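Local coordinates for protein LBCATS-a (Synthetic construct, PDB 5EY5) that probably acts as the alpha chain of tryptophan synthase, cleaving indole-3-glycerol phosphate to indole and glyceraldehyde 3-phosphate in a TIM barrel, at residues L19-T24 against R38-A43; T32-V37 against R86-K91; G44-E49 against E259-V264; K80-V85 against V115-E120. One frame throughout, in Å; residues are numbered along the deposited sequence.

Contact 1 (L19-T24 against R38-A43); sequences LIPFIT and RALVEA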
# COMPACT_ATOMS: atom_id res chain seq x y z
N LEU A 19 28.91 -51.00 6.88
CA LEU A 19 29.03 -49.78 6.09
C LEU A 19 27.80 -49.66 5.21
O LEU A 19 27.50 -50.58 4.43
CB LEU A 19 30.30 -49.79 5.23
CG LEU A 19 30.35 -48.71 4.15
CD1 LEU A 19 30.42 -47.35 4.80
CD2 LEU A 19 31.57 -48.94 3.25
N ILE A 20 27.08 -48.56 5.34
CA ILE A 20 25.79 -48.42 4.68
C ILE A 20 25.83 -47.17 3.81
O ILE A 20 25.55 -46.08 4.31
CB ILE A 20 24.65 -48.33 5.71
CG1 ILE A 20 24.70 -49.53 6.67
CG2 ILE A 20 23.31 -48.17 5.01
CD1 ILE A 20 24.01 -49.28 8.01
N PRO A 21 26.18 -47.27 2.53
CA PRO A 21 26.16 -46.08 1.68
C PRO A 21 24.74 -45.69 1.30
O PRO A 21 23.86 -46.55 1.12
CB PRO A 21 26.98 -46.49 0.45
CG PRO A 21 26.94 -47.98 0.43
CD PRO A 21 26.83 -48.43 1.87
N PHE A 22 24.51 -44.38 1.17
CA PHE A 22 23.28 -43.85 0.59
C PHE A 22 23.60 -43.15 -0.73
O PHE A 22 24.48 -42.29 -0.78
CB PHE A 22 22.62 -42.84 1.54
CG PHE A 22 21.58 -41.98 0.87
CD1 PHE A 22 20.24 -42.31 0.96
CD2 PHE A 22 21.93 -40.85 0.14
CE1 PHE A 22 19.27 -41.53 0.34
CE2 PHE A 22 20.99 -40.09 -0.49
CZ PHE A 22 19.65 -40.42 -0.39
N ILE A 23 22.87 -43.51 -1.80
CA ILE A 23 22.84 -42.69 -3.01
C ILE A 23 21.40 -42.40 -3.39
O ILE A 23 20.48 -43.16 -3.06
CB ILE A 23 23.57 -43.33 -4.22
CG1 ILE A 23 22.94 -44.70 -4.53
CG2 ILE A 23 25.07 -43.39 -3.97
CD1 ILE A 23 23.50 -45.32 -5.79
N THR A 24 21.21 -41.30 -4.11
CA THR A 24 19.90 -40.98 -4.67
C THR A 24 19.68 -41.79 -5.95
O THR A 24 20.51 -41.74 -6.86
CB THR A 24 19.79 -39.49 -4.97
OG1 THR A 24 19.83 -38.74 -3.75
CG2 THR A 24 18.47 -39.17 -5.73
N ARG A 38 26.26 -51.67 -8.05
CA ARG A 38 27.17 -52.79 -8.26
C ARG A 38 28.56 -52.45 -7.77
O ARG A 38 29.22 -53.26 -7.11
CB ARG A 38 27.18 -53.18 -9.74
CG ARG A 38 25.99 -54.04 -10.18
CD ARG A 38 25.84 -54.07 -11.68
NE ARG A 38 24.63 -54.77 -12.09
CZ ARG A 38 24.09 -54.70 -13.31
NH1 ARG A 38 24.65 -53.95 -14.25
NH2 ARG A 38 22.98 -55.37 -13.58
N ALA A 39 29.03 -51.23 -8.07
CA ALA A 39 30.30 -50.76 -7.55
C ALA A 39 30.31 -50.76 -6.02
O ALA A 39 31.30 -51.14 -5.40
CB ALA A 39 30.61 -49.37 -8.09
N LEU A 40 29.21 -50.32 -5.41
CA LEU A 40 29.16 -50.22 -3.95
C LEU A 40 29.30 -51.58 -3.30
O LEU A 40 30.01 -51.73 -2.30
CB LEU A 40 27.84 -49.56 -3.51
CG LEU A 40 27.69 -48.07 -3.82
CD1 LEU A 40 26.30 -47.61 -3.41
CD2 LEU A 40 28.78 -47.28 -3.12
N VAL A 41 28.64 -52.59 -3.87
CA VAL A 41 28.74 -53.96 -3.37
C VAL A 41 30.17 -54.45 -3.48
O VAL A 41 30.73 -54.99 -2.52
CB VAL A 41 27.76 -54.87 -4.14
CG1 VAL A 41 27.95 -56.33 -3.73
CG2 VAL A 41 26.32 -54.42 -3.89
N GLU A 42 30.78 -54.28 -4.66
CA GLU A 42 32.17 -54.70 -4.85
C GLU A 42 33.12 -53.99 -3.91
O GLU A 42 34.21 -54.50 -3.62
CB GLU A 42 32.57 -54.46 -6.30
CG GLU A 42 31.69 -55.18 -7.30
CD GLU A 42 31.67 -56.68 -7.08
OE1 GLU A 42 32.47 -57.39 -7.74
OE2 GLU A 42 30.87 -57.15 -6.24
N ALA A 43 32.76 -52.79 -3.45
CA ALA A 43 33.59 -52.02 -2.54
C ALA A 43 33.36 -52.38 -1.08
O ALA A 43 34.01 -51.79 -0.21
CB ALA A 43 33.34 -50.52 -2.75

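Contact 2 (T32-V37 against R86-K91); sequences TTLELV and RELREK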
# COMPACT_ATOMS: atom_id res chain seq x y z
N THR A 32 23.14 -45.30 -14.34
CA THR A 32 24.32 -45.01 -13.55
C THR A 32 24.13 -45.43 -12.10
O THR A 32 25.10 -45.85 -11.45
CB THR A 32 24.66 -43.51 -13.64
OG1 THR A 32 24.85 -43.17 -15.02
CG2 THR A 32 25.93 -43.19 -12.87
N THR A 33 22.91 -45.33 -11.58
CA THR A 33 22.61 -45.85 -10.25
C THR A 33 22.92 -47.34 -10.16
O THR A 33 23.58 -47.80 -9.22
CB THR A 33 21.14 -45.61 -9.89
OG1 THR A 33 20.80 -44.22 -10.04
CG2 THR A 33 20.88 -46.04 -8.46
N LEU A 34 22.37 -48.11 -11.09
CA LEU A 34 22.66 -49.53 -11.19
C LEU A 34 24.16 -49.78 -11.15
O LEU A 34 24.66 -50.56 -10.32
CB LEU A 34 22.06 -50.09 -12.48
CG LEU A 34 22.00 -51.60 -12.58
CD1 LEU A 34 21.39 -52.15 -11.30
CD2 LEU A 34 21.18 -51.99 -13.79
N GLU A 35 24.91 -49.17 -12.08
CA GLU A 35 26.37 -49.28 -12.05
C GLU A 35 26.92 -48.93 -10.67
O GLU A 35 27.81 -49.62 -10.17
CB GLU A 35 26.98 -48.37 -13.11
CG GLU A 35 27.02 -48.95 -14.51
CD GLU A 35 28.17 -48.37 -15.34
OE1 GLU A 35 27.99 -47.29 -15.94
OE2 GLU A 35 29.25 -49.01 -15.39
N LEU A 36 26.38 -47.89 -10.03
CA LEU A 36 26.88 -47.46 -8.72
C LEU A 36 26.59 -48.50 -7.65
O LEU A 36 27.47 -48.83 -6.85
CB LEU A 36 26.27 -46.11 -8.34
CG LEU A 36 26.83 -44.95 -9.17
CD1 LEU A 36 26.07 -43.66 -8.93
CD2 LEU A 36 28.32 -44.78 -8.88
N VAL A 37 25.36 -49.02 -7.62
CA VAL A 37 25.04 -50.08 -6.67
C VAL A 37 26.02 -51.23 -6.81
O VAL A 37 26.58 -51.72 -5.81
CB VAL A 37 23.59 -50.57 -6.86
CG1 VAL A 37 23.31 -51.75 -5.93
CG2 VAL A 37 22.61 -49.41 -6.63
N ARG A 86 14.70 -54.76 -9.58
CA ARG A 86 14.47 -56.10 -10.12
C ARG A 86 15.60 -56.50 -11.07
O ARG A 86 16.03 -57.66 -11.06
CB ARG A 86 13.11 -56.18 -10.80
CG ARG A 86 11.96 -56.24 -9.81
CD ARG A 86 10.64 -56.66 -10.45
NE ARG A 86 10.27 -55.80 -11.57
CZ ARG A 86 9.56 -54.68 -11.45
NH1 ARG A 86 9.13 -54.27 -10.26
NH2 ARG A 86 9.28 -53.96 -12.54
N GLU A 87 16.10 -55.57 -11.87
CA GLU A 87 17.30 -55.88 -12.64
C GLU A 87 18.44 -56.23 -11.71
O GLU A 87 19.19 -57.19 -11.96
CB GLU A 87 17.69 -54.70 -13.55
CG GLU A 87 16.55 -54.16 -14.38
CD GLU A 87 15.73 -55.25 -15.03
OE1 GLU A 87 16.26 -55.97 -15.90
OE2 GLU A 87 14.54 -55.41 -14.64
N LEU A 88 18.59 -55.49 -10.62
CA LEU A 88 19.58 -55.85 -9.61
C LEU A 88 19.40 -57.28 -9.15
O LEU A 88 20.34 -58.08 -9.16
CB LEU A 88 19.49 -54.89 -8.43
CG LEU A 88 20.74 -54.07 -8.18
CD1 LEU A 88 20.46 -53.04 -7.09
CD2 LEU A 88 21.93 -54.97 -7.82
N ARG A 89 18.18 -57.63 -8.73
CA ARG A 89 17.95 -58.95 -8.14
C ARG A 89 18.18 -60.07 -9.13
O ARG A 89 18.39 -61.21 -8.70
CB ARG A 89 16.53 -59.04 -7.58
CG ARG A 89 16.29 -58.15 -6.38
CD ARG A 89 17.32 -58.40 -5.29
NE ARG A 89 17.08 -57.59 -4.09
CZ ARG A 89 18.01 -57.38 -3.16
NH1 ARG A 89 19.22 -57.89 -3.33
NH2 ARG A 89 17.74 -56.64 -2.09
N GLU A 90 18.14 -59.79 -10.43
CA GLU A 90 18.42 -60.85 -11.39
C GLU A 90 19.79 -61.46 -11.12
O GLU A 90 19.96 -62.68 -11.22
CB GLU A 90 18.33 -60.32 -12.82
CG GLU A 90 16.90 -60.10 -13.29
CD GLU A 90 16.82 -59.76 -14.77
OE1 GLU A 90 17.71 -59.05 -15.27
OE2 GLU A 90 15.87 -60.22 -15.43
N LYS A 91 20.77 -60.63 -10.75
CA LYS A 91 22.14 -61.09 -10.58
C LYS A 91 22.66 -61.02 -9.15
O LYS A 91 23.65 -61.68 -8.84
CB LYS A 91 23.09 -60.30 -11.50
CG LYS A 91 24.54 -60.76 -11.47
CD LYS A 91 24.71 -62.16 -12.06
CE LYS A 91 26.17 -62.61 -12.03
NZ LYS A 91 26.42 -63.82 -12.87

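Contact 3 (G44-E49 against E259-V264); sequences GADIIE and ELREAV. With G3P (sn-glycerol-3-phosphate), chain E.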
# COMPACT_ATOMS: atom_id res chain seq x y z
N GLY A 44 32.46 -53.32 -0.78
CA GLY A 44 32.27 -53.82 0.56
C GLY A 44 31.02 -53.35 1.27
O GLY A 44 30.82 -53.72 2.43
N ALA A 45 30.18 -52.54 0.63
CA ALA A 45 28.96 -52.08 1.28
C ALA A 45 28.14 -53.27 1.77
O ALA A 45 28.04 -54.30 1.09
CB ALA A 45 28.13 -51.23 0.32
N ASP A 46 27.57 -53.13 2.96
CA ASP A 46 26.82 -54.22 3.56
C ASP A 46 25.33 -54.07 3.36
O ASP A 46 24.62 -55.07 3.24
CB ASP A 46 27.11 -54.31 5.06
CG ASP A 46 28.56 -54.59 5.34
OD1 ASP A 46 28.96 -55.77 5.21
OD2 ASP A 46 29.30 -53.65 5.71
N ILE A 47 24.86 -52.84 3.34
CA ILE A 47 23.48 -52.49 3.07
C ILE A 47 23.54 -51.24 2.22
O ILE A 47 24.42 -50.39 2.42
CB ILE A 47 22.68 -52.22 4.36
CG1 ILE A 47 22.69 -53.45 5.27
CG2 ILE A 47 21.26 -51.74 4.00
CD1 ILE A 47 22.23 -53.17 6.71
N ILE A 48 22.63 -51.12 1.27
CA ILE A 48 22.60 -49.97 0.38
C ILE A 48 21.28 -49.26 0.58
O ILE A 48 20.21 -49.88 0.47
CB ILE A 48 22.80 -50.37 -1.09
CG1 ILE A 48 24.24 -50.82 -1.30
CG2 ILE A 48 22.41 -49.19 -1.99
CD1 ILE A 48 24.47 -51.54 -2.59
N GLU A 49 21.36 -47.97 0.91
CA GLU A 49 20.20 -47.09 0.92
C GLU A 49 20.07 -46.42 -0.44
O GLU A 49 21.03 -45.83 -0.95
CB GLU A 49 20.33 -46.03 2.01
CG GLU A 49 20.24 -46.57 3.42
CD GLU A 49 20.42 -45.50 4.49
OE1 GLU A 49 20.57 -45.86 5.67
OE2 GLU A 49 20.39 -44.29 4.14
N GLU A 259 37.98 -46.50 0.73
CA GLU A 259 38.55 -45.84 1.91
C GLU A 259 37.61 -45.98 3.10
O GLU A 259 38.05 -46.29 4.22
CB GLU A 259 38.81 -44.37 1.63
CG GLU A 259 39.71 -44.06 0.47
CD GLU A 259 39.76 -42.56 0.18
OE1 GLU A 259 39.76 -42.18 -1.02
OE2 GLU A 259 39.77 -41.77 1.15
N LEU A 260 36.32 -45.74 2.88
CA LEU A 260 35.36 -45.86 3.96
C LEU A 260 35.32 -47.29 4.48
O LEU A 260 35.17 -47.51 5.69
CB LEU A 260 33.96 -45.44 3.48
CG LEU A 260 33.74 -44.04 2.90
CD1 LEU A 260 32.31 -43.91 2.37
CD2 LEU A 260 34.06 -42.97 3.94
N ARG A 261 35.44 -48.27 3.59
CA ARG A 261 35.37 -49.67 4.01
C ARG A 261 36.57 -50.04 4.88
O ARG A 261 36.43 -50.73 5.90
CB ARG A 261 35.28 -50.57 2.77
CG ARG A 261 35.34 -52.09 3.04
CD ARG A 261 34.02 -52.63 3.61
NE ARG A 261 33.87 -52.34 5.04
CZ ARG A 261 32.80 -52.69 5.76
NH1 ARG A 261 31.79 -53.33 5.20
NH2 ARG A 261 32.75 -52.37 7.05
N GLU A 262 37.77 -49.60 4.49
CA GLU A 262 38.94 -49.85 5.33
C GLU A 262 38.80 -49.14 6.67
O GLU A 262 39.36 -49.60 7.67
CB GLU A 262 40.22 -49.39 4.62
N ALA A 263 38.04 -48.04 6.71
CA ALA A 263 37.86 -47.29 7.95
C ALA A 263 36.77 -47.87 8.84
O ALA A 263 36.91 -47.84 10.07
CB ALA A 263 37.55 -45.83 7.63
N VAL A 264 35.69 -48.40 8.27
CA VAL A 264 34.58 -48.87 9.09
C VAL A 264 34.87 -50.29 9.59
O VAL A 264 34.58 -51.28 8.91
CB VAL A 264 33.25 -48.80 8.33
CG1 VAL A 264 32.15 -49.52 9.11
CG2 VAL A 264 32.88 -47.34 8.07
O1 G3P E . 20.88 -42.02 5.16
C1 G3P E . 20.71 -40.66 4.87
C2 G3P E . 22.02 -40.03 4.43
O2 G3P E . 21.71 -38.82 3.80
C3 G3P E . 22.99 -39.82 5.61
O1P G3P E . 23.17 -38.46 5.92
O4P G3P E . 24.02 -37.29 3.80
O2P G3P E . 24.76 -36.36 6.01
O3P G3P E . 25.66 -38.50 5.26
P G3P E . 24.43 -37.63 5.23

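Contact 4 (K80-V85 against V115-E120); sequences KVFEMV and VKECAE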
# COMPACT_ATOMS: atom_id res chain seq x y z
N LYS A 80 10.14 -46.90 -11.64
CA LYS A 80 11.41 -47.07 -12.34
C LYS A 80 12.51 -47.56 -11.39
O LYS A 80 13.38 -48.34 -11.80
CB LYS A 80 11.83 -45.76 -13.00
CG LYS A 80 11.09 -45.46 -14.31
CD LYS A 80 11.35 -44.04 -14.80
CE LYS A 80 10.52 -43.71 -16.02
NZ LYS A 80 10.57 -42.25 -16.36
N VAL A 81 12.50 -47.13 -10.14
CA VAL A 81 13.49 -47.64 -9.20
C VAL A 81 13.19 -49.10 -8.87
O VAL A 81 14.10 -49.92 -8.76
CB VAL A 81 13.54 -46.74 -7.95
CG1 VAL A 81 14.77 -47.11 -7.06
CG2 VAL A 81 13.62 -45.27 -8.37
N PHE A 82 11.90 -49.45 -8.76
CA PHE A 82 11.50 -50.85 -8.61
C PHE A 82 12.05 -51.72 -9.74
O PHE A 82 12.57 -52.81 -9.50
CB PHE A 82 9.98 -50.96 -8.55
CG PHE A 82 9.39 -50.63 -7.21
CD1 PHE A 82 9.97 -51.11 -6.04
CD2 PHE A 82 8.24 -49.87 -7.11
CE1 PHE A 82 9.42 -50.81 -4.81
CE2 PHE A 82 7.68 -49.58 -5.87
CZ PHE A 82 8.27 -50.04 -4.73
N GLU A 83 11.91 -51.26 -10.99
CA GLU A 83 12.42 -52.05 -12.10
C GLU A 83 13.94 -52.18 -12.02
O GLU A 83 14.50 -53.23 -12.35
CB GLU A 83 12.00 -51.43 -13.43
N MET A 84 14.62 -51.11 -11.60
CA MET A 84 16.06 -51.19 -11.41
C MET A 84 16.41 -52.20 -10.32
O MET A 84 17.35 -52.99 -10.47
CB MET A 84 16.63 -49.81 -11.08
CG MET A 84 18.14 -49.72 -11.21
SD MET A 84 18.84 -48.76 -9.86
CE MET A 84 18.73 -49.97 -8.55
N VAL A 85 15.66 -52.19 -9.21
CA VAL A 85 15.91 -53.18 -8.16
C VAL A 85 15.67 -54.59 -8.68
O VAL A 85 16.38 -55.54 -8.31
CB VAL A 85 15.05 -52.87 -6.91
CG1 VAL A 85 15.22 -53.96 -5.84
CG2 VAL A 85 15.44 -51.52 -6.35
N VAL A 115 4.21 -51.48 -0.28
CA VAL A 115 4.92 -52.51 0.46
C VAL A 115 4.87 -53.84 -0.28
O VAL A 115 5.84 -54.61 -0.28
CB VAL A 115 4.34 -52.64 1.89
CG1 VAL A 115 5.18 -53.58 2.72
CG2 VAL A 115 4.27 -51.27 2.54
N LYS A 116 3.74 -54.14 -0.93
CA LYS A 116 3.67 -55.37 -1.72
C LYS A 116 4.69 -55.34 -2.86
O LYS A 116 5.39 -56.33 -3.10
CB LYS A 116 2.25 -55.57 -2.27
CG LYS A 116 2.04 -56.91 -2.97
CD LYS A 116 0.72 -56.96 -3.73
CE LYS A 116 0.54 -58.29 -4.46
NZ LYS A 116 -0.67 -58.32 -5.32
N GLU A 117 4.78 -54.22 -3.57
CA GLU A 117 5.78 -54.11 -4.62
C GLU A 117 7.20 -54.16 -4.05
O GLU A 117 8.11 -54.67 -4.71
CB GLU A 117 5.58 -52.82 -5.42
CG GLU A 117 6.64 -52.57 -6.48
CD GLU A 117 6.39 -53.35 -7.76
OE1 GLU A 117 6.44 -52.73 -8.85
OE2 GLU A 117 6.14 -54.58 -7.69
N CYS A 118 7.41 -53.63 -2.84
CA CYS A 118 8.71 -53.78 -2.20
C CYS A 118 9.09 -55.24 -2.06
O CYS A 118 10.20 -55.64 -2.42
CB CYS A 118 8.72 -53.10 -0.83
SG CYS A 118 8.94 -51.33 -0.89
N ALA A 119 8.16 -56.05 -1.54
CA ALA A 119 8.46 -57.46 -1.29
C ALA A 119 8.68 -58.21 -2.59
O ALA A 119 9.52 -59.12 -2.64
CB ALA A 119 7.35 -58.10 -0.47
N GLU A 120 7.97 -57.85 -3.65
CA GLU A 120 8.11 -58.60 -4.89
C GLU A 120 9.36 -58.18 -5.65
O GLU A 120 10.01 -59.02 -6.29
CB GLU A 120 6.86 -58.43 -5.76
CG GLU A 120 5.57 -58.74 -5.03
CD GLU A 120 4.39 -58.88 -5.97
OE1 GLU A 120 3.87 -60.01 -6.10
OE2 GLU A 120 4.00 -57.87 -6.58

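Contact 1 (L19-T24 against R38-A43)
Leu40 sets the forked end of its side chain against the ring of Pro21, with both methyls taking part. Its CD1 lies 3.9 Å from Pro21 CG, while Leu40 CD2 sits 4.1 Å from the same CG, and both methyls also reach Pro21 CB. The ring thus rests on the fork, and the two side chains lie alongside each other, running opposite ways. A looser touch extends the patch along the strand, where Ile23 CD1 approaches Leu40 CD1 at 4.3 Å. No hydrogen bond spans the contact, so apolar packing carries it entirely. The fork is aimed at the strand because Leu40 CG stands anti to its own carbonyl carbon (chi1 -70°). Pro21 and Ile23, two residues apart, direct their CB atoms toward the helix, whereas that of Phe22, between them, points away. With an alanine at Leu40, the Pro21 ring would probably lose its partner on the helix, and a gap would be likely to open beside Ile23 CD1. This is the strand-to-helix packing of a beta-alpha-beta unit, with helix 30-42 laid against the outside of the barrel. Strand 48-51 completes the unit; Pro21 shares a backbone hydrogen bond with Glu49, and Ile23 also touches Leu50. Further around the layer, Ile236 of helix 234-241 meets Pro21 and Ile23, and Val257 of helix 249-263 packs on Leu40.

Contact 2 (T32-V37 against R86-K91)
Leu34 and Leu88 reach each other through quite different first torsions. In Leu34, CG is anti to the backbone N (chi1 -167°), which swings the isopropyl end toward helix 78-91 although its CB does not itself point at that helix. Leu88 has a chi1 of -118°, away from a staggered value, and the fit of this leucine should be read with caution; as modelled, its end too comes nearer than its CB alone would suggest. Leu34 CD1 then meets Leu88 CG at 3.7 Å, the two side chains passing in opposite directions. Val37, one turn after Leu34, points its CB at the neighbouring helix. Val37 and Leu88 cross obliquely, and Val37 CG1 lies 4.0 Å from Leu88 CD2. The same CG1 is placed 3.3 Å from Leu88 CD1, shorter than two methyls normally come and so doubtful in detail, but one valine methyl clearly faces the fork of the leucine. Leu88 is therefore held by two residues from successive turns of helix 30-42. At the more open margin, Leu34 CD2 grazes Glu87 CB at 4.4 Å, while the carboxylate end of Glu87 leads away from the interface.

Deeper in, Val37 also packs on Ile48 and Leu50 of strand 48-51. The two short helical segments approach to 11.0 Å between axes, with a signed crossing angle of -35°. This pairing of neighbouring outer helices, running in broadly the same direction and each lying on the strands inside, is characteristic of the helical layer of a TIM barrel.

Contact 3 (G44-E49 against E259-V264)
Gly44 and Asp46 receive Arg261 in the loop that carries helix 30-42 into strand 48-51, where the last helix of the TIM barrel meets its first beta-alpha-beta unit. The helix ends at Gly44 in a Schellman motif, the glycine taking a positive phi. A CB there would collide with the carbonyl O of the residue before and would also lie 2.4 Å from Arg261 CD, so both the turn and its partner depend on the absence of a side chain.

Arg261 starts with CG anti to its backbone N (chi1 174°) and then bends at chi2 and chi3, which carries the guanidinium to Gly44 O and Asp46. One nitrogen, NH1, serves both partners at the edge of the group: it donates to Gly44 O at 3.0 Å, coming from above the carbonyl plane, and to Asp46 OD2 at 2.6 Å in a salt bridge. OD2 is met on its syn side but 26° out of the carboxylate plane, with the carboxylate and guanidinium planes turned 73° apart. The same OD2 accepts the backbone N-H of Leu19, so the opposite charge and the start of strand 18-24 share one oxygen. The other nitrogen of Arg261, NH2, turns to the end of its own helix and also reaches Lys17 O, which fixes the rotation of the group.

Beyond the loop, on strand 48-51, Glu49 lies in the ligand pocket, where its OE2 accepts a 2.5 Å hydrogen bond from O1 of sn-glycerol-3-phosphate. At the helix end, Arg261 NH2 donates to Val264 O at 2.8 Å, with that oxygen in the guanidinium plane.

Contact 4 (K80-V85 against V115-E120)
Phe82 carries this contact, extending its ring from helix 78-91 to Glu117 and Cys118 on helix 111-121. Its CG is anti to the carbonyl carbon (chi1 -80°), which directs the ring toward helix 111-121. Glu117 CG sits over the centre of one face in a CH-pi contact. The glutamate bends at chi2, and its carboxylate plane stands 68° from the ring plane, with OE1 3.8 Å from Phe82 CD2. Cys118 approaches differently: its SG lies at the ring edge, 4.0 Å from Phe82 CE1, a sulfur-aromatic contact almost in the plane. A leucine in place of Phe82 would probably leave the Glu117 methylene without a flat surface beneath it and Cys118 SG without its aromatic edge. Two residues on, Met84 turns to helix 30-42 and meets Thr33 and Leu34. Val85 then packs on Phe99 of strand 97-100, whose ring also meets that of Phe82.

The aromatic ring thus joins two outer barrel helices to the strand within. Chemically, Glu117 is used here as an amphipathic residue: its methylene packs on the aromatic face, while its charge lies off the ring centre and may be partly balanced by a long, weak ion pair with Arg86.

How the contacts relate
From the N terminus, contact 1 closes the shortest loop, folding helix 30-42 back on strand 18-24. Contact 2 crosses it, since 32-37 lies inside that loop but pairs with 86-91 well beyond. Contact 3, which opens just after contact 1 ends, spans most of the chain: 259-264 returns to 44-49, bringing the last helix beside the first strands as the barrel closes. It crosses contact 2 and encloses contact 4, which itself crosses contact 2 along helix 78-91. Contacts 1, 2 and 3 touch one another, Val37 CG1 lying 3.5 Å from Ile48 CD1. Contact 4 touches contact 2 alone, continuing the helical layer to helix 111-121.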